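Local coordinates for arginine decarboxylase, A207R protein (Paramecium bursaria Chlorella virus 1, PDB 2NVA), which decarboxylates arginine to agmatine with the help of pyridoxal 5'-phosphate, as a two-chain enzyme of the eukaryotic ornithine decarboxylase-like family, at residues Lys17-Ser23 and Glu366-Ile372; Leu264-Ile269 and Tyr280-Glu284; Asn2-Asn6 and Gln303-Asp307. One frame throughout, in Å; residues are numbered along the deposited sequence.

Contact 1 (Lys17-Ser23 and Glu366-Ile372); sequences KSFYVSS and EYDVYYI
Two different first torsions bring the rings of Tyr367 and Tyr20 together. In Tyr367, CG lies between the backbone N and the carbonyl carbon (chi1 60°); in Tyr20 it is anti to the carbonyl carbon (chi1 -70°). The Tyr20 ring thereby turns its edge to a face of the Tyr367 ring, in an edge-to-face pair. Tyr20 CE2 stands over that face, toward its rim, and Tyr20 CD2 comes within 3.5 Å of Tyr367 CD1. Phe19 and Tyr370 form a second such pair on the other face of the sheet. Here the edge of Tyr370 points to the face of Phe19 in an offset arrangement, with Phe19 CD1 3.6 Å from Tyr370 CD2.

The backbones run parallel. Five hydrogen bonds alternate between them, from Asp368 N to Ser18 O through to Ile372 N to Ser22 O. The bond from Tyr370 N to Tyr20 O is 2.8 Å long and almost straight.

Lys17 lies at the start of the pairing. Its NZ forms a salt bridge with Glu366 OE1 at 3.2 Å, in which the hydrogen bond is weak, while its CD packs on the carboxylate of Asp368. One water accepts from Ser18 N and donates to Glu366 O, joining the strands where the direct bonds end. Ser18 OG is hydrogen-bonded to Glu284. At the far end, Val21 CG1 touches CG2 of the C-terminal residue, Ile372, at 3.9 Å.

Strand 18-22 is also paired with strand 262-274, antiparallel, so strand 367-371 adds to its other edge. Helix 2-11 covers the face of Phe19, Val21 and Tyr370. The arrangement joins both chain ends in the beta domain that accompanies the TIM barrel in this decarboxylase family.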
# COMPACT_ATOMS: atom_id res chain seq x y z
N LYS A 17 -18.38 2.35 -8.87
CA LYS A 17 -17.17 2.49 -8.04
C LYS A 17 -17.51 2.97 -6.64
O LYS A 17 -18.51 3.64 -6.43
CB LYS A 17 -16.22 3.53 -8.64
CG LYS A 17 -15.81 3.33 -10.07
CD LYS A 17 -14.81 4.44 -10.42
CE LYS A 17 -14.73 4.70 -11.89
NZ LYS A 17 -14.12 3.56 -12.62
N SER A 18 -16.65 2.64 -5.67
CA SER A 18 -16.74 3.26 -4.36
C SER A 18 -16.51 4.76 -4.52
O SER A 18 -15.94 5.19 -5.52
CB SER A 18 -15.73 2.66 -3.41
OG SER A 18 -14.41 2.91 -3.86
N PHE A 19 -16.99 5.56 -3.58
CA PHE A 19 -16.86 7.01 -3.73
C PHE A 19 -16.71 7.74 -2.40
O PHE A 19 -17.35 7.37 -1.40
CB PHE A 19 -18.02 7.61 -4.58
CG PHE A 19 -19.41 7.41 -3.99
CD1 PHE A 19 -20.00 8.40 -3.20
CD2 PHE A 19 -20.15 6.25 -4.27
CE1 PHE A 19 -21.30 8.23 -2.68
CE2 PHE A 19 -21.43 6.06 -3.74
CZ PHE A 19 -22.02 7.06 -2.95
N TYR A 20 -15.86 8.75 -2.40
CA TYR A 20 -15.71 9.66 -1.27
C TYR A 20 -16.74 10.76 -1.40
O TYR A 20 -16.97 11.25 -2.51
CB TYR A 20 -14.31 10.27 -1.26
CG TYR A 20 -13.24 9.28 -0.92
CD1 TYR A 20 -12.83 9.08 0.41
CD2 TYR A 20 -12.62 8.53 -1.91
CE1 TYR A 20 -11.85 8.16 0.74
CE2 TYR A 20 -11.63 7.59 -1.59
CZ TYR A 20 -11.25 7.41 -0.27
OH TYR A 20 -10.27 6.50 0.04
N VAL A 21 -17.36 11.14 -0.28
CA VAL A 21 -18.20 12.34 -0.24
C VAL A 21 -17.48 13.32 0.68
O VAL A 21 -17.35 13.07 1.88
CB VAL A 21 -19.64 12.06 0.28
CG1 VAL A 21 -20.46 13.36 0.31
CG2 VAL A 21 -20.30 10.98 -0.57
N SER A 22 -17.01 14.42 0.09
CA SER A 22 -16.11 15.34 0.78
C SER A 22 -16.76 16.68 0.99
O SER A 22 -17.46 17.18 0.11
CB SER A 22 -14.82 15.49 -0.04
OG SER A 22 -14.21 14.22 -0.22
N SER A 23 -16.54 17.27 2.17
CA SER A 23 -17.18 18.55 2.50
C SER A 23 -16.18 19.63 2.93
O SER A 23 -15.71 19.62 4.07
CB SER A 23 -18.25 18.38 3.57
OG SER A 23 -17.76 17.52 4.59
N GLU A 366 -10.05 1.89 -7.88
CA GLU A 366 -10.72 3.05 -8.48
C GLU A 366 -11.79 3.59 -7.55
O GLU A 366 -12.41 2.83 -6.78
CB GLU A 366 -11.31 2.70 -9.85
CG GLU A 366 -10.24 2.32 -10.86
CD GLU A 366 -10.64 2.58 -12.27
OE1 GLU A 366 -11.47 1.80 -12.80
OE2 GLU A 366 -10.14 3.56 -12.87
N TYR A 367 -11.98 4.90 -7.61
CA TYR A 367 -13.01 5.55 -6.81
C TYR A 367 -13.40 6.86 -7.45
O TYR A 367 -12.62 7.46 -8.20
CB TYR A 367 -12.54 5.78 -5.36
CG TYR A 367 -11.31 6.66 -5.24
CD1 TYR A 367 -11.42 8.04 -5.16
CD2 TYR A 367 -10.04 6.10 -5.20
CE1 TYR A 367 -10.31 8.85 -5.06
CE2 TYR A 367 -8.91 6.91 -5.10
CZ TYR A 367 -9.05 8.28 -5.03
OH TYR A 367 -7.94 9.10 -4.92
N ASP A 368 -14.62 7.30 -7.15
CA ASP A 368 -15.07 8.65 -7.52
C ASP A 368 -15.03 9.57 -6.30
O ASP A 368 -14.91 9.12 -5.16
CB ASP A 368 -16.50 8.59 -8.06
CG ASP A 368 -16.59 7.86 -9.40
OD1 ASP A 368 -15.70 8.05 -10.25
OD2 ASP A 368 -17.56 7.10 -9.59
N VAL A 369 -15.17 10.88 -6.54
CA VAL A 369 -15.24 11.84 -5.45
C VAL A 369 -16.39 12.80 -5.73
O VAL A 369 -16.46 13.38 -6.81
CB VAL A 369 -13.91 12.65 -5.30
CG1 VAL A 369 -13.99 13.56 -4.09
CG2 VAL A 369 -12.70 11.70 -5.13
N TYR A 370 -17.28 12.96 -4.75
CA TYR A 370 -18.38 13.93 -4.84
C TYR A 370 -18.17 14.99 -3.78
O TYR A 370 -17.93 14.65 -2.61
CB TYR A 370 -19.71 13.24 -4.58
CG TYR A 370 -20.16 12.33 -5.70
CD1 TYR A 370 -20.85 12.84 -6.80
CD2 TYR A 370 -19.91 10.97 -5.65
CE1 TYR A 370 -21.28 12.00 -7.84
CE2 TYR A 370 -20.32 10.12 -6.67
CZ TYR A 370 -20.98 10.64 -7.77
OH TYR A 370 -21.41 9.80 -8.77
N TYR A 371 -18.26 16.25 -4.16
CA TYR A 371 -18.13 17.35 -3.21
C TYR A 371 -19.50 17.91 -2.88
O TYR A 371 -20.34 18.10 -3.76
CB TYR A 371 -17.22 18.46 -3.76
CG TYR A 371 -15.85 17.95 -4.12
CD1 TYR A 371 -14.89 17.73 -3.13
CD2 TYR A 371 -15.52 17.67 -5.45
CE1 TYR A 371 -13.64 17.24 -3.45
CE2 TYR A 371 -14.27 17.18 -5.78
CZ TYR A 371 -13.33 16.98 -4.78
OH TYR A 371 -12.08 16.50 -5.11
N ILE A 372 -19.73 18.16 -1.59
CA ILE A 372 -21.01 18.73 -1.13
C ILE A 372 -20.75 20.04 -0.40
O ILE A 372 -19.60 20.42 -0.16
CB ILE A 372 -21.78 17.76 -0.23
CG1 ILE A 372 -20.91 17.33 0.97
CG2 ILE A 372 -22.27 16.54 -1.05
CD1 ILE A 372 -21.68 16.71 2.12
OXT ILE A 372 -21.68 20.76 -0.03
O HOH W 1 -18.98 4.41 -10.91
O HOH W 2 -14.37 0.92 -6.20

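Contact 2 (Leu264-Ile269 and Tyr280-Glu284); sequences LATQVI and YFFNE
This contact is the twisted, open end of an antiparallel beta hairpin, formed by strands 262-274 and 277-282 in the beta domain. Val268 and Phe282 are a non-hydrogen-bonded pair, and Val268 CG2 packs on Phe282 CE1 at 3.7 Å. On the hairpin-turn side of this pair, Ile269 N bonds to Phe281 O at 2.8 Å. On the other side, Asn283 N gives a longer bond to Gln267 O.

Beyond Phe282 the side chain of Asn283 takes over. With chi1 at 62°, it carries its amide oxygen to the opposite strand, where the oxygen accepts two bonds. Thr266 OG1 donates to Asn283 OD1 at 2.6 Å, nearly in line with the side-chain C=O. Gln267 N donates to Asn283 OD1 at 2.9 Å, from above the carbonyl plane. Thr266 CG2 packs 3.7 Å from Phe282 CD1, and Glu284 CB lies 3.6 Å from Thr266 OG1. The carboxylate of Glu284 comes against Leu264 CD2 and is hydrogen-bonded to Ser18 OG and Gly289 N. Phe281 stacks on Tyr320, and Ile269 O accepts a bond from Lys120 of the second subunit.

A side-chain carbonyl thus receives a strand N-H where the main-chain pairing stops. The two bonds fix the Asn283 amide, and its single oxygen satisfies both a buried threonine hydroxyl and a backbone N-H.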
# COMPACT_ATOMS: atom_id res chain seq x y z
N LEU A 264 -16.44 7.48 3.14
CA LEU A 264 -16.20 6.59 1.99
C LEU A 264 -17.35 5.60 1.86
O LEU A 264 -17.57 4.80 2.74
CB LEU A 264 -14.86 5.85 2.14
CG LEU A 264 -14.48 4.86 1.03
CD1 LEU A 264 -14.57 5.47 -0.38
CD2 LEU A 264 -13.05 4.33 1.30
N ALA A 265 -18.06 5.69 0.74
CA ALA A 265 -19.20 4.81 0.45
C ALA A 265 -18.73 3.63 -0.41
O ALA A 265 -17.99 3.82 -1.37
CB ALA A 265 -20.30 5.57 -0.27
N THR A 266 -19.16 2.43 -0.03
CA THR A 266 -18.75 1.22 -0.71
C THR A 266 -19.92 0.22 -0.74
O THR A 266 -20.78 0.23 0.15
CB THR A 266 -17.47 0.59 -0.09
OG1 THR A 266 -17.08 -0.58 -0.80
CG2 THR A 266 -17.65 0.24 1.39
N GLN A 267 -19.92 -0.63 -1.76
CA GLN A 267 -21.05 -1.53 -1.99
C GLN A 267 -20.69 -2.99 -1.69
O GLN A 267 -19.56 -3.42 -1.94
CB GLN A 267 -21.50 -1.42 -3.46
CG GLN A 267 -22.85 -2.05 -3.75
CD GLN A 267 -23.20 -2.04 -5.23
OE1 GLN A 267 -22.37 -2.38 -6.07
NE2 GLN A 267 -24.43 -1.66 -5.56
N VAL A 268 -21.66 -3.73 -1.15
CA VAL A 268 -21.55 -5.17 -0.99
C VAL A 268 -21.65 -5.81 -2.38
O VAL A 268 -22.66 -5.69 -3.06
CB VAL A 268 -22.67 -5.75 -0.10
CG1 VAL A 268 -22.52 -7.27 0.03
CG2 VAL A 268 -22.68 -5.07 1.27
N ILE A 269 -20.56 -6.46 -2.79
CA ILE A 269 -20.50 -7.08 -4.10
C ILE A 269 -20.51 -8.60 -4.06
O ILE A 269 -20.74 -9.24 -5.09
CB ILE A 269 -19.32 -6.52 -4.97
CG1 ILE A 269 -17.95 -6.86 -4.37
CG2 ILE A 269 -19.47 -5.02 -5.19
CD1 ILE A 269 -17.41 -8.23 -4.80
N TYR A 280 -18.96 -10.70 3.93
CA TYR A 280 -19.26 -9.79 2.83
C TYR A 280 -18.00 -9.32 2.16
O TYR A 280 -16.98 -9.11 2.82
CB TYR A 280 -20.03 -8.57 3.33
CG TYR A 280 -21.28 -8.94 4.09
CD1 TYR A 280 -22.43 -9.38 3.43
CD2 TYR A 280 -21.32 -8.83 5.48
CE1 TYR A 280 -23.58 -9.71 4.13
CE2 TYR A 280 -22.47 -9.17 6.20
CZ TYR A 280 -23.60 -9.60 5.52
OH TYR A 280 -24.73 -9.92 6.23
N PHE A 281 -18.08 -9.12 0.85
CA PHE A 281 -16.98 -8.58 0.08
C PHE A 281 -17.42 -7.26 -0.50
O PHE A 281 -18.53 -7.16 -1.03
CB PHE A 281 -16.56 -9.55 -1.02
CG PHE A 281 -15.85 -10.75 -0.50
CD1 PHE A 281 -14.48 -10.87 -0.65
CD2 PHE A 281 -16.55 -11.73 0.20
CE1 PHE A 281 -13.81 -12.01 -0.14
CE2 PHE A 281 -15.89 -12.85 0.72
CZ PHE A 281 -14.52 -12.98 0.56
N PHE A 282 -16.57 -6.25 -0.37
CA PHE A 282 -16.87 -4.87 -0.81
C PHE A 282 -16.04 -4.46 -2.01
O PHE A 282 -14.99 -5.05 -2.25
CB PHE A 282 -16.60 -3.89 0.34
CG PHE A 282 -17.57 -4.06 1.48
CD1 PHE A 282 -18.74 -3.28 1.55
CD2 PHE A 282 -17.35 -5.04 2.47
CE1 PHE A 282 -19.65 -3.44 2.59
CE2 PHE A 282 -18.26 -5.22 3.51
CZ PHE A 282 -19.41 -4.41 3.57
N ASN A 283 -16.50 -3.45 -2.74
CA ASN A 283 -15.69 -2.93 -3.86
C ASN A 283 -14.62 -1.93 -3.39
O ASN A 283 -14.29 -0.95 -4.07
CB ASN A 283 -16.57 -2.37 -5.00
CG ASN A 283 -17.44 -1.19 -4.57
OD1 ASN A 283 -17.52 -0.83 -3.38
ND2 ASN A 283 -18.08 -0.55 -5.54
N GLU A 284 -14.11 -2.19 -2.19
CA GLU A 284 -12.99 -1.47 -1.58
C GLU A 284 -12.05 -2.47 -0.94
O GLU A 284 -12.36 -3.67 -0.88
CB GLU A 284 -13.50 -0.49 -0.53
CG GLU A 284 -13.62 0.93 -1.03
CD GLU A 284 -12.28 1.56 -1.42
OE1 GLU A 284 -12.31 2.55 -2.18
OE2 GLU A 284 -11.21 1.08 -0.98

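Contact 3 (Asn2-Asn6 and Gln303-Asp307); sequences NSVVN and QLLRD
The polar contact is made by Asn2 and Leu304. Asn2 ND2 donates to Leu304 O at 3.0 Å, with an N-H...O angle of 148°. The acceptor lies close to the plane of the Asn2 amide. CG of Asn2 is anti to its own N (chi1 -161°), which swings the amide across to Leu304, the last residue of strand 303-304. Asn2 ND2 also donates to a water at 2.7 Å, and this water donates to Gln303 OE1. Two acceptors therefore hold the amide nitrogen.

The apolar contact centres on Leu305. Its two methyl groups divide the work. Leu305 CD1 meets Val5 CG1 at 3.5 Å, a tight contact, with the two side chains crossing at about a right angle. Leu305 CD2 lies 3.7 Å from Val5 CB and 3.6 Å from Asn2 O. The Asn6 side chain runs alongside Leu305.

Leu305 also packs on Trp344 and Tyr346 of strand 344-347, to which strand 303-304 is paired antiparallel. Val5 reaches Phe19 and Val21 of strand 18-22. The first turn of helix 2-11 thus lies against strand 18-22 through Val5, and Leu305 joins it to strand 344-347.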
# COMPACT_ATOMS: atom_id res chain seq x y z
N ASN A 2 -26.27 10.45 6.05
CA ASN A 2 -27.04 9.33 5.53
C ASN A 2 -27.98 9.79 4.40
O ASN A 2 -28.06 9.15 3.35
CB ASN A 2 -27.80 8.64 6.67
CG ASN A 2 -28.23 7.24 6.32
OD1 ASN A 2 -29.11 7.04 5.48
ND2 ASN A 2 -27.65 6.24 6.98
N SER A 3 -28.63 10.94 4.60
CA SER A 3 -29.50 11.54 3.60
C SER A 3 -28.77 12.00 2.33
O SER A 3 -29.21 11.71 1.21
CB SER A 3 -30.27 12.71 4.23
OG SER A 3 -31.06 13.36 3.24
N VAL A 4 -27.66 12.71 2.50
CA VAL A 4 -26.83 13.19 1.40
C VAL A 4 -26.32 12.05 0.50
O VAL A 4 -26.43 12.11 -0.73
CB VAL A 4 -25.61 14.01 1.93
CG1 VAL A 4 -24.65 14.37 0.80
CG2 VAL A 4 -26.08 15.28 2.65
N VAL A 5 -25.75 11.01 1.13
CA VAL A 5 -25.22 9.87 0.35
C VAL A 5 -26.36 9.16 -0.39
O VAL A 5 -26.22 8.81 -1.56
CB VAL A 5 -24.43 8.87 1.24
CG1 VAL A 5 -23.94 7.68 0.41
CG2 VAL A 5 -23.26 9.55 1.89
N ASN A 6 -27.48 8.97 0.30
CA ASN A 6 -28.65 8.38 -0.34
C ASN A 6 -29.12 9.23 -1.52
O ASN A 6 -29.49 8.67 -2.55
CB ASN A 6 -29.80 8.15 0.66
CG ASN A 6 -29.74 6.76 1.31
OD1 ASN A 6 -29.74 6.64 2.54
ND2 ASN A 6 -29.67 5.71 0.49
N GLN A 303 -21.87 2.53 8.31
CA GLN A 303 -23.26 2.95 8.45
C GLN A 303 -24.04 2.39 7.25
O GLN A 303 -23.64 2.60 6.11
CB GLN A 303 -23.33 4.47 8.43
CG GLN A 303 -22.64 5.12 9.63
CD GLN A 303 -23.48 5.00 10.87
OE1 GLN A 303 -24.67 5.33 10.86
NE2 GLN A 303 -22.87 4.54 11.96
N LEU A 304 -25.15 1.70 7.52
CA LEU A 304 -26.01 1.22 6.43
C LEU A 304 -26.80 2.37 5.82
O LEU A 304 -27.31 3.24 6.55
CB LEU A 304 -27.00 0.19 6.97
CG LEU A 304 -26.63 -1.28 6.97
CD1 LEU A 304 -25.57 -1.59 8.04
CD2 LEU A 304 -27.92 -2.08 7.20
N LEU A 305 -26.89 2.40 4.50
CA LEU A 305 -27.71 3.41 3.83
C LEU A 305 -29.18 3.00 3.74
O LEU A 305 -30.05 3.85 3.73
CB LEU A 305 -27.12 3.77 2.46
CG LEU A 305 -25.86 4.64 2.67
CD1 LEU A 305 -24.90 4.52 1.50
CD2 LEU A 305 -26.20 6.10 2.97
N ARG A 306 -29.43 1.69 3.67
CA ARG A 306 -30.79 1.14 3.75
C ARG A 306 -31.34 1.25 5.17
O ARG A 306 -30.68 0.84 6.14
CB ARG A 306 -30.79 -0.31 3.28
CG ARG A 306 -32.10 -1.03 3.48
CD ARG A 306 -32.12 -2.40 2.79
NE ARG A 306 -30.92 -3.20 3.06
CZ ARG A 306 -30.76 -3.98 4.13
NH1 ARG A 306 -31.72 -4.06 5.04
NH2 ARG A 306 -29.63 -4.69 4.29
N ASP A 307 -32.53 1.84 5.31
CA ASP A 307 -33.19 1.97 6.62
C ASP A 307 -33.66 0.60 7.13
O ASP A 307 -34.26 -0.19 6.38
CB ASP A 307 -34.38 2.93 6.52
CG ASP A 307 -34.94 3.31 7.89
OD1 ASP A 307 -34.28 3.06 8.92
OD2 ASP A 307 -36.04 3.90 7.94
O HOH W 3 -25.94 6.92 9.02

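How the contacts relate
The three contacts lie on the same side of the chain's centre, with neighbouring centres 14 Å apart in every pairing. All reach the mixed sheet of the beta domain. Contacts 1 and 2 share a seam, because strands 18-22 and 262-274 are neighbours: Phe19 O lies 2.8 Å from Ala265 N. Contact 3 adds helix 2-11, whose Val4 and Val5 pack on Ile372 and Phe19 of contact 1. Along the chain the order is 2-6, 17-23, 264-269, 280-284, 303-307 and 366-372. Contact 2 is local, whereas contacts 1 and 3 span some 300 residues or more. The domain is therefore built from both chain ends, with the barrel segment between them.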